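Local coordinates for crystal protein (Bacillus thuringiensis serovar dakota, PDB 2ZTB) that recognizes cancer cells as the activated parasporin-2 toxin of a bacterial crystal and, like aerolysin-type beta-pore-forming toxins, probably forms pores in their membranes, at residues A[36-44]-A[52-61]; A[191-199]-A[209-219]. All coordinates share one frame; numbering follows the deposited sequence.

How the contacts relate
Both contacts lie at the same end of the elongated chain, about 32 Å from its centre. Their own centres are about 9 Å apart. Each is partly buried. They share one sheet, in which strand 194-199 is flanked by 37-40 in contact 1 and by 210-214 in contact 2. Contact 1 joins a hairpin turn to a short helix and the residues after it. Its bonds use side chains and a water. Contact 2 is regular strand pairing, with backbone bonds and aromatic packing. Tyr-59 of contact 1 bridges the two: its ring stacks on Phe-212 and meets Tyr-194 edge-to-face.

Contact 1: A[36-44]-A[52-61]; sequences DGIALNNET and PITAQYGYYC
Asn-41 OD1 lies at the edge of the Tyr-60 ring, near its plane and 3.4 Å from Tyr-60 CD2. The ring of Tyr-7 meets that of Tyr-60 at a small angle between planes. The motif is a beta hairpin with a type II' turn from Leu-40 to Glu-43, set beside the short helix 53-56. Its strand 37-40 joins strand 168-199 antiparallel, Ala-39 bonding Gly-196, at one end of the elongated toxin. Asn-41 takes the first corner of the turn, with phi 46°. Its CG is anti to the carbonyl carbon (chi1 -58°), which swings the amide back to the backbone of Cys-61. Asn-41 OD1 accepts from Cys-61 N at 2.7 Å. Asn-41 ND2 gives to Cys-61 O at 2.9 Å, in the carbonyl plane and on a lone pair. ND2 also bonds Leu-8 O, so the amide is held on both of its polar atoms and its rotation is fixed.

The backbone of Asn-41 is gripped too. A water accepts from Asn-41 N at 2.6 Å and donates to Tyr-59 O. Thr-54 OG1, on the first turn of the helix, donates to Asn-41 O at 2.9 Å, tilted 26° from the carbonyl plane. The helix starts after its N-cap Pro-52 and ends in a Schellman motif at Gly-58, which turns the chain back toward Asn-41.

Apolar packing surrounds these bonds. Pro-52 CB and CG pack against the backbone of Asn-41 to Glu-43. Pro-52 CB is also 3.8 Å from Thr-44 CG2, the two side chains crossing at about a right angle. The hydroxyl of Thr-44 turns to Lys-50. Ala-39 CB meets Pro-52 CB at 4.2 Å. Leu-40 CD1 touches Cys-61 CB at 3.5 Å.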
loop_
_atom_site.group_PDB
_atom_site.type_symbol
_atom_site.label_atom_id
_atom_site.label_comp_id
_atom_site.label_asym_id
_atom_site.label_seq_id
_atom_site.Cartn_x
_atom_site.Cartn_y
_atom_site.Cartn_z
ATOM N N ASP A 36 -9.979 14.657 -36.715
ATOM C CA ASP A 36 -11.103 15.353 -36.128
ATOM C C ASP A 36 -11.242 14.966 -34.663
ATOM O O ASP A 36 -11.525 15.806 -33.812
ATOM C CB ASP A 36 -12.382 14.983 -36.870
ATOM C CG ASP A 36 -12.595 15.786 -38.127
ATOM O OD1 ASP A 36 -11.882 16.781 -38.371
ATOM O OD2 ASP A 36 -13.505 15.408 -38.884
ATOM N N GLY A 37 -11.049 13.685 -34.372
ATOM C CA GLY A 37 -11.187 13.190 -33.016
ATOM C C GLY A 37 -10.374 11.940 -32.775
ATOM O O GLY A 37 -9.844 11.348 -33.718
ATOM N N ILE A 38 -10.303 11.535 -31.508
ATOM C CA ILE A 38 -9.529 10.366 -31.080
ATOM C C ILE A 38 -10.403 9.519 -30.156
ATOM O O ILE A 38 -11.461 9.964 -29.745
ATOM C CB ILE A 38 -8.172 10.752 -30.396
ATOM C CG1 ILE A 38 -8.397 11.518 -29.075
ATOM C CG2 ILE A 38 -7.234 11.509 -31.418
ATOM C CD1 ILE A 38 -7.144 11.730 -28.204
ATOM N N ALA A 39 -9.964 8.303 -29.850
ATOM C CA ALA A 39 -10.768 7.349 -29.121
ATOM C C ALA A 39 -9.902 6.379 -28.334
ATOM O O ALA A 39 -8.803 6.034 -28.752
ATOM C CB ALA A 39 -11.683 6.590 -30.073
ATOM N N LEU A 40 -10.420 5.960 -27.178
ATOM C CA LEU A 40 -9.756 5.027 -26.282
ATOM C C LEU A 40 -10.849 4.211 -25.663
ATOM O O LEU A 40 -11.750 4.759 -25.023
ATOM C CB LEU A 40 -8.987 5.783 -25.189
ATOM C CG LEU A 40 -8.223 5.052 -24.083
ATOM C CD1 LEU A 40 -7.106 4.170 -24.650
ATOM C CD2 LEU A 40 -7.658 6.061 -23.108
ATOM N N ASN A 41 -10.776 2.898 -25.847
ATOM C CA ASN A 41 -11.765 1.986 -25.257
ATOM C C ASN A 41 -13.198 2.508 -25.487
ATOM O O ASN A 41 -13.635 2.587 -26.645
ATOM C CB ASN A 41 -11.439 1.732 -23.783
ATOM C CG ASN A 41 -10.043 1.154 -23.591
ATOM O OD1 ASN A 41 -9.688 0.165 -24.224
ATOM N ND2 ASN A 41 -9.250 1.763 -22.709
ATOM N N ASN A 42 -13.902 2.911 -24.421
ATOM C CA ASN A 42 -15.276 3.441 -24.569
ATOM C C ASN A 42 -15.455 4.972 -24.539
ATOM O O ASN A 42 -16.583 5.474 -24.425
ATOM C CB ASN A 42 -16.234 2.758 -23.587
ATOM C CG ASN A 42 -16.470 1.295 -23.933
ATOM O OD1 ASN A 42 -15.868 0.391 -23.227
ATOM N ND2 ASN A 42 -17.345 1.046 -25.036
ATOM N N GLU A 43 -14.348 5.703 -24.684
ATOM C CA GLU A 43 -14.354 7.163 -24.654
ATOM C C GLU A 43 -13.845 7.723 -25.972
ATOM O O GLU A 43 -13.178 7.030 -26.736
ATOM C CB GLU A 43 -13.415 7.672 -23.565
ATOM C CG GLU A 43 -13.718 7.274 -22.142
ATOM C CD GLU A 43 -12.499 7.453 -21.270
ATOM O OE1 GLU A 43 -11.575 6.610 -21.381
ATOM O OE2 GLU A 43 -12.460 8.431 -20.486
ATOM N N THR A 44 -14.166 8.991 -26.218
ATOM C CA THR A 44 -13.696 9.730 -27.364
ATOM C C THR A 44 -13.202 11.082 -26.873
ATOM O O THR A 44 -13.529 11.489 -25.761
ATOM C CB THR A 44 -14.815 9.969 -28.410
ATOM O OG1 THR A 44 -15.777 10.901 -27.898
ATOM C CG2 THR A 44 -15.504 8.672 -28.809
ATOM N N PRO A 52 -17.373 5.181 -29.926
ATOM C CA PRO A 52 -15.933 5.136 -30.171
ATOM C C PRO A 52 -15.541 4.016 -31.136
ATOM O O PRO A 52 -15.945 2.865 -30.944
ATOM C CB PRO A 52 -15.338 4.892 -28.770
ATOM C CG PRO A 52 -16.514 4.653 -27.857
ATOM C CD PRO A 52 -17.662 5.352 -28.492
ATOM N N ILE A 53 -14.771 4.368 -32.170
ATOM C CA ILE A 53 -14.380 3.418 -33.216
ATOM C C ILE A 53 -13.525 2.291 -32.643
ATOM O O ILE A 53 -13.372 1.238 -33.253
ATOM C CB ILE A 53 -13.664 4.122 -34.396
ATOM C CG1 ILE A 53 -12.381 4.831 -33.914
ATOM C CG2 ILE A 53 -14.634 5.093 -35.094
ATOM C CD1 ILE A 53 -11.462 5.304 -35.008
ATOM N N THR A 54 -12.989 2.516 -31.452
ATOM C CA THR A 54 -12.170 1.534 -30.771
ATOM C C THR A 54 -13.024 0.374 -30.251
ATOM O O THR A 54 -12.591 -0.782 -30.285
ATOM C CB THR A 54 -11.394 2.178 -29.612
ATOM O OG1 THR A 54 -12.195 3.212 -29.025
ATOM C CG2 THR A 54 -10.085 2.773 -30.121
ATOM N N ALA A 55 -14.233 0.680 -29.773
ATOM C CA ALA A 55 -15.181 -0.366 -29.378
ATOM C C ALA A 55 -15.835 -0.979 -30.629
ATOM O O ALA A 55 -15.856 -2.215 -30.782
ATOM C CB ALA A 55 -16.231 0.168 -28.377
ATOM N N GLN A 56 -16.344 -0.129 -31.531
ATOM C CA GLN A 56 -16.874 -0.631 -32.819
ATOM C C GLN A 56 -15.948 -1.682 -33.439
ATOM O O GLN A 56 -16.394 -2.834 -33.722
ATOM C CB GLN A 56 -17.103 0.500 -33.829
ATOM C CG GLN A 56 -18.176 1.514 -33.425
ATOM C CD GLN A 56 -18.560 2.376 -34.653
ATOM O OE1 GLN A 56 -18.223 3.588 -34.703
ATOM N NE2 GLN A 56 -19.258 1.752 -35.661
ATOM N N TYR A 57 -14.654 -1.311 -33.565
ATOM C CA TYR A 57 -13.727 -2.147 -34.312
ATOM C C TYR A 57 -12.851 -3.066 -33.459
ATOM O O TYR A 57 -11.952 -3.817 -34.037
ATOM C CB TYR A 57 -12.900 -1.279 -35.269
ATOM C CG TYR A 57 -13.762 -0.486 -36.243
ATOM C CD1 TYR A 57 -14.267 0.771 -35.908
ATOM C CD2 TYR A 57 -14.083 -0.999 -37.485
ATOM C CE1 TYR A 57 -15.064 1.496 -36.797
ATOM C CE2 TYR A 57 -14.868 -0.279 -38.384
ATOM C CZ TYR A 57 -15.359 0.962 -38.039
ATOM O OH TYR A 57 -16.145 1.659 -38.940
ATOM N N GLY A 58 -13.117 -3.012 -32.089
ATOM C CA GLY A 58 -12.478 -3.984 -31.194
ATOM C C GLY A 58 -11.009 -3.759 -30.910
ATOM O O GLY A 58 -10.233 -4.714 -30.826
ATOM N N TYR A 59 -10.636 -2.496 -30.752
ATOM C CA TYR A 59 -9.270 -2.102 -30.406
ATOM C C TYR A 59 -9.265 -1.487 -29.010
ATOM O O TYR A 59 -9.754 -0.377 -28.819
ATOM C CB TYR A 59 -8.742 -1.082 -31.414
ATOM C CG TYR A 59 -8.368 -1.665 -32.750
ATOM C CD1 TYR A 59 -9.337 -1.880 -33.747
ATOM C CD2 TYR A 59 -7.040 -1.990 -33.028
ATOM C CE1 TYR A 59 -8.988 -2.425 -34.985
ATOM C CE2 TYR A 59 -6.678 -2.524 -34.263
ATOM C CZ TYR A 59 -7.653 -2.740 -35.234
ATOM O OH TYR A 59 -7.274 -3.259 -36.448
ATOM N N TYR A 60 -8.738 -2.229 -28.038
ATOM C CA TYR A 60 -8.749 -1.799 -26.642
ATOM C C TYR A 60 -7.356 -1.469 -26.137
ATOM O O TYR A 60 -6.364 -1.720 -26.821
ATOM C CB TYR A 60 -9.431 -2.850 -25.751
ATOM C CG TYR A 60 -10.894 -3.008 -26.072
ATOM C CD1 TYR A 60 -11.347 -4.064 -26.882
ATOM C CD2 TYR A 60 -11.823 -2.080 -25.605
ATOM C CE1 TYR A 60 -12.690 -4.198 -27.195
ATOM C CE2 TYR A 60 -13.157 -2.200 -25.908
ATOM C CZ TYR A 60 -13.590 -3.259 -26.705
ATOM O OH TYR A 60 -14.927 -3.367 -26.993
ATOM N N CYS A 61 -7.293 -0.889 -24.943
ATOM C CA CYS A 61 -6.030 -0.464 -24.354
ATOM C C CYS A 61 -6.093 -0.584 -22.830
ATOM O O CYS A 61 -7.018 -0.072 -22.188
ATOM C CB CYS A 61 -5.689 0.964 -24.791
ATOM S SG CYS A 61 -4.114 1.577 -24.228
HETATM O O HOH W 1 -8.859 1.783 -27.223
#

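Contact 2: A[191-199]-A[209-219]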
loop_
_atom_site.group_PDB
_atom_site.type_symbol
_atom_site.label_atom_id
_atom_site.label_comp_id
_atom_site.label_asym_id
_atom_site.label_seq_id
_atom_site.Cartn_x
_atom_site.Cartn_y
_atom_site.Cartn_z
ATOM N N VAL A 191 1.405 -0.471 -20.140
ATOM C CA VAL A 191 0.260 -0.216 -21.005
ATOM C C VAL A 191 0.443 -0.940 -22.354
ATOM O O VAL A 191 1.517 -0.896 -22.953
ATOM C CB VAL A 191 -0.007 1.318 -21.168
ATOM C CG1 VAL A 191 -0.897 1.598 -22.366
ATOM C CG2 VAL A 191 -0.637 1.884 -19.894
ATOM N N ASP A 192 -0.603 -1.630 -22.798
ATOM C CA ASP A 192 -0.605 -2.286 -24.100
ATOM C C ASP A 192 -1.969 -2.134 -24.751
ATOM O O ASP A 192 -2.985 -2.067 -24.050
ATOM C CB ASP A 192 -0.217 -3.772 -23.987
ATOM C CG ASP A 192 -1.170 -4.566 -23.115
ATOM O OD1 ASP A 192 -2.126 -5.144 -23.681
ATOM O OD2 ASP A 192 -0.967 -4.607 -21.867
ATOM N N GLY A 193 -1.991 -2.081 -26.084
ATOM C CA GLY A 193 -3.240 -1.901 -26.826
ATOM C C GLY A 193 -3.225 -0.676 -27.721
ATOM O O GLY A 193 -2.161 -0.211 -28.113
ATOM N N TYR A 194 -4.403 -0.132 -28.021
ATOM C CA TYR A 194 -4.541 0.814 -29.134
ATOM C C TYR A 194 -5.326 2.073 -28.808
ATOM O O TYR A 194 -6.156 2.083 -27.888
ATOM C CB TYR A 194 -5.180 0.119 -30.356
ATOM C CG TYR A 194 -4.455 -1.138 -30.790
ATOM C CD1 TYR A 194 -4.691 -2.358 -30.142
ATOM C CD2 TYR A 194 -3.538 -1.117 -31.845
ATOM C CE1 TYR A 194 -4.025 -3.513 -30.508
ATOM C CE2 TYR A 194 -2.867 -2.286 -32.240
ATOM C CZ TYR A 194 -3.116 -3.474 -31.551
ATOM O OH TYR A 194 -2.478 -4.641 -31.908
ATOM N N PHE A 195 -5.029 3.129 -29.572
ATOM C CA PHE A 195 -5.867 4.317 -29.685
ATOM C C PHE A 195 -6.446 4.401 -31.102
ATOM O O PHE A 195 -5.868 3.862 -32.061
ATOM C CB PHE A 195 -5.053 5.570 -29.430
ATOM C CG PHE A 195 -4.760 5.844 -27.976
ATOM C CD1 PHE A 195 -3.795 5.120 -27.297
ATOM C CD2 PHE A 195 -5.409 6.875 -27.315
ATOM C CE1 PHE A 195 -3.514 5.384 -25.963
ATOM C CE2 PHE A 195 -5.126 7.155 -25.988
ATOM C CZ PHE A 195 -4.172 6.413 -25.310
ATOM N N GLY A 196 -7.577 5.099 -31.228
ATOM C CA GLY A 196 -8.258 5.284 -32.514
ATOM C C GLY A 196 -8.270 6.756 -32.880
ATOM O O GLY A 196 -8.142 7.611 -32.015
ATOM N N ALA A 197 -8.385 7.054 -34.165
ATOM C CA ALA A 197 -8.548 8.429 -34.629
ATOM C C ALA A 197 -9.431 8.454 -35.856
ATOM O O ALA A 197 -9.347 7.563 -36.711
ATOM C CB ALA A 197 -7.191 9.082 -34.932
ATOM N N ASN A 198 -10.288 9.467 -35.940
ATOM C CA ASN A 198 -11.082 9.685 -37.159
ATOM C C ASN A 198 -10.683 10.965 -37.862
ATOM O O ASN A 198 -10.551 12.019 -37.234
ATOM C CB ASN A 198 -12.593 9.646 -36.889
ATOM C CG ASN A 198 -13.054 10.716 -35.906
ATOM O OD1 ASN A 198 -12.907 10.568 -34.692
ATOM N ND2 ASN A 198 -13.626 11.797 -36.433
ATOM N N PHE A 199 -10.499 10.868 -39.175
ATOM C CA PHE A 199 -9.950 11.950 -39.959
ATOM C C PHE A 199 -11.026 12.630 -40.815
ATOM O O PHE A 199 -12.063 12.006 -41.116
ATOM C CB PHE A 199 -8.771 11.418 -40.792
ATOM C CG PHE A 199 -7.609 10.974 -39.945
ATOM C CD1 PHE A 199 -7.613 9.702 -39.332
ATOM C CD2 PHE A 199 -6.533 11.825 -39.722
ATOM C CE1 PHE A 199 -6.555 9.290 -38.505
ATOM C CE2 PHE A 199 -5.463 11.422 -38.904
ATOM C CZ PHE A 199 -5.484 10.151 -38.285
ATOM N N TYR A 209 -10.679 6.646 -43.330
ATOM C CA TYR A 209 -11.049 7.673 -42.361
ATOM C C TYR A 209 -10.688 7.284 -40.928
ATOM O O TYR A 209 -10.395 8.148 -40.115
ATOM C CB TYR A 209 -12.565 7.926 -42.419
ATOM C CG TYR A 209 -13.066 8.590 -43.683
ATOM C CD1 TYR A 209 -13.721 7.859 -44.655
ATOM C CD2 TYR A 209 -12.888 9.954 -43.894
ATOM C CE1 TYR A 209 -14.198 8.457 -45.817
ATOM C CE2 TYR A 209 -13.349 10.566 -45.055
ATOM C CZ TYR A 209 -14.005 9.805 -46.006
ATOM O OH TYR A 209 -14.455 10.402 -47.155
ATOM N N PHE A 210 -10.753 5.988 -40.612
ATOM C CA PHE A 210 -10.498 5.497 -39.259
ATOM C C PHE A 210 -9.206 4.708 -39.159
ATOM O O PHE A 210 -8.997 3.758 -39.917
ATOM C CB PHE A 210 -11.645 4.597 -38.752
ATOM C CG PHE A 210 -13.023 5.209 -38.863
ATOM C CD1 PHE A 210 -13.215 6.588 -38.807
ATOM C CD2 PHE A 210 -14.137 4.390 -38.988
ATOM C CE1 PHE A 210 -14.479 7.138 -38.908
ATOM C CE2 PHE A 210 -15.415 4.936 -39.076
ATOM C CZ PHE A 210 -15.580 6.317 -39.042
ATOM N N TRP A 211 -8.380 5.075 -38.176
ATOM C CA TRP A 211 -7.107 4.406 -37.925
ATOM C C TRP A 211 -6.878 4.060 -36.461
ATOM O O TRP A 211 -7.335 4.771 -35.570
ATOM C CB TRP A 211 -5.948 5.274 -38.434
ATOM C CG TRP A 211 -5.922 5.309 -39.905
ATOM C CD1 TRP A 211 -6.479 6.250 -40.707
ATOM C CD2 TRP A 211 -5.336 4.329 -40.769
ATOM N NE1 TRP A 211 -6.279 5.928 -42.013
ATOM C CE2 TRP A 211 -5.576 4.751 -42.086
ATOM C CE3 TRP A 211 -4.619 3.139 -40.552
ATOM C CZ2 TRP A 211 -5.128 4.031 -43.205
ATOM C CZ3 TRP A 211 -4.173 2.414 -41.680
ATOM C CH2 TRP A 211 -4.426 2.877 -42.976
ATOM N N PHE A 212 -6.140 2.972 -36.240
ATOM C CA PHE A 212 -5.690 2.531 -34.917
ATOM C C PHE A 212 -4.189 2.365 -34.899
ATOM O O PHE A 212 -3.603 1.843 -35.850
ATOM C CB PHE A 212 -6.391 1.225 -34.520
ATOM C CG PHE A 212 -7.873 1.306 -34.658
ATOM C CD1 PHE A 212 -8.490 0.944 -35.853
ATOM C CD2 PHE A 212 -8.651 1.813 -33.618
ATOM C CE1 PHE A 212 -9.854 1.065 -36.014
ATOM C CE2 PHE A 212 -10.028 1.939 -33.761
ATOM C CZ PHE A 212 -10.629 1.562 -34.964
ATOM N N ASN A 213 -3.567 2.848 -33.836
ATOM C CA ASN A 213 -2.133 2.725 -33.650
ATOM C C ASN A 213 -1.878 2.245 -32.248
ATOM O O ASN A 213 -2.596 2.634 -31.328
ATOM C CB ASN A 213 -1.429 4.068 -33.880
ATOM C CG ASN A 213 -1.188 4.343 -35.337
ATOM O OD1 ASN A 213 -0.136 4.019 -35.877
ATOM N ND2 ASN A 213 -2.176 4.914 -35.993
ATOM N N PRO A 214 -0.866 1.376 -32.071
ATOM C CA PRO A 214 -0.542 0.945 -30.708
ATOM C C PRO A 214 -0.232 2.149 -29.840
ATOM O O PRO A 214 0.283 3.157 -30.334
ATOM C CB PRO A 214 0.705 0.063 -30.882
ATOM C CG PRO A 214 1.178 0.309 -32.259
ATOM C CD PRO A 214 0.007 0.746 -33.077
ATOM N N ALA A 215 -0.567 2.039 -28.558
ATOM C CA ALA A 215 -0.298 3.070 -27.553
ATOM C C ALA A 215 1.120 3.666 -27.629
ATOM O O ALA A 215 1.297 4.862 -27.435
ATOM C CB ALA A 215 -0.583 2.495 -26.137
ATOM N N ARG A 216 2.121 2.838 -27.912
ATOM C CA ARG A 216 3.528 3.277 -27.974
ATOM C C ARG A 216 3.796 4.289 -29.100
ATOM O O ARG A 216 4.744 5.075 -29.013
ATOM C CB ARG A 216 4.477 2.061 -28.090
ATOM C CG ARG A 216 4.860 1.687 -29.506
ATOM C CD ARG A 216 5.775 0.464 -29.569
ATOM N NE ARG A 216 4.998 -0.769 -29.443
ATOM C CZ ARG A 216 4.512 -1.460 -30.468
ATOM N NH1 ARG A 216 3.806 -2.558 -30.241
ATOM N NH2 ARG A 216 4.733 -1.061 -31.711
ATOM N N ASP A 217 2.966 4.267 -30.145
ATOM C CA ASP A 217 3.052 5.233 -31.240
ATOM C C ASP A 217 2.516 6.628 -30.915
ATOM O O ASP A 217 2.876 7.585 -31.597
ATOM C CB ASP A 217 2.299 4.727 -32.478
ATOM C CG ASP A 217 2.960 3.530 -33.131
ATOM O OD1 ASP A 217 4.060 3.111 -32.701
ATOM O OD2 ASP A 217 2.371 3.009 -34.098
ATOM N N VAL A 218 1.637 6.752 -29.915
ATOM C CA VAL A 218 0.961 8.037 -29.672
ATOM C C VAL A 218 1.142 8.596 -28.239
ATOM O O VAL A 218 0.783 9.754 -27.964
ATOM C CB VAL A 218 -0.541 7.977 -30.085
ATOM C CG1 VAL A 218 -0.675 7.729 -31.625
ATOM C CG2 VAL A 218 -1.317 6.879 -29.279
ATOM N N LEU A 219 1.717 7.786 -27.348
ATOM C CA LEU A 219 1.968 8.191 -25.967
ATOM C C LEU A 219 3.460 8.393 -25.774
ATOM O O LEU A 219 4.268 7.749 -26.446
ATOM C CB LEU A 219 1.441 7.122 -24.963
ATOM C CG LEU A 219 -0.076 6.867 -24.809
ATOM C CD1 LEU A 219 -0.362 5.658 -23.940
ATOM C CD2 LEU A 219 -0.831 8.064 -24.249
#
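Gly-193 O takes the N-H of Ala-215 at 2.8 Å, with an N-H...O angle of 164°. Pro-214 makes a CA-H...O contact to the same oxygen, with Pro-214 CA 3.3 Å from Gly-193 O. The Ala-215 N to Gly-193 O bond closes an antiparallel strand pair, 194-199 with 210-214. Here the chain bends at Gly-193, and a short helical turn follows strand 210-214. The pair belongs to the large antiparallel sheet at one end of the chain, between helices 53-56 and 20-31. The segment axes run at 153°, so the pair is twisted. Phe-195 with Asn-213 and Ala-197 with Trp-211 are hydrogen-bonded pairs. Phe-199 N adds a bond to Tyr-209 O. Gly-196 with Phe-212 is a non-hydrogen-bonded pair, and the Phe-212 ring lies close to the glycine, its CD2 3.7 Å from Gly-196 CA.

The two faces of the sheet differ in their neighbours. Phe-210 and Phe-212 look toward Ile-53 of helix 53-56. Phe-195 and Ala-197 look toward Phe-27 of helix 20-31. The Phe-195 CG is anti to the carbonyl carbon (chi1 -77°), and this brings the ring to the helical turn. Its edge meets Ala-215 CA. Phe-195 CD1 touches Val-218 CG2 at 3.6 Å. The Leu-219 and Phe-195 side chains cross at about a right angle, with Leu-219 CD1 3.8 Å from Phe-195 CE1.

At the far end, Trp-211 NE1 bonds His-208 O. Tyr-31 stacks on the indole. Phe-199 meets the five-membered ring of Trp-211 obliquely, with Phe-199 CE1 3.8 Å from Trp-211 CD1, while Phe-199 CD1 sits 3.3 Å from Tyr-209 O, which lies at the Phe-199 ring edge.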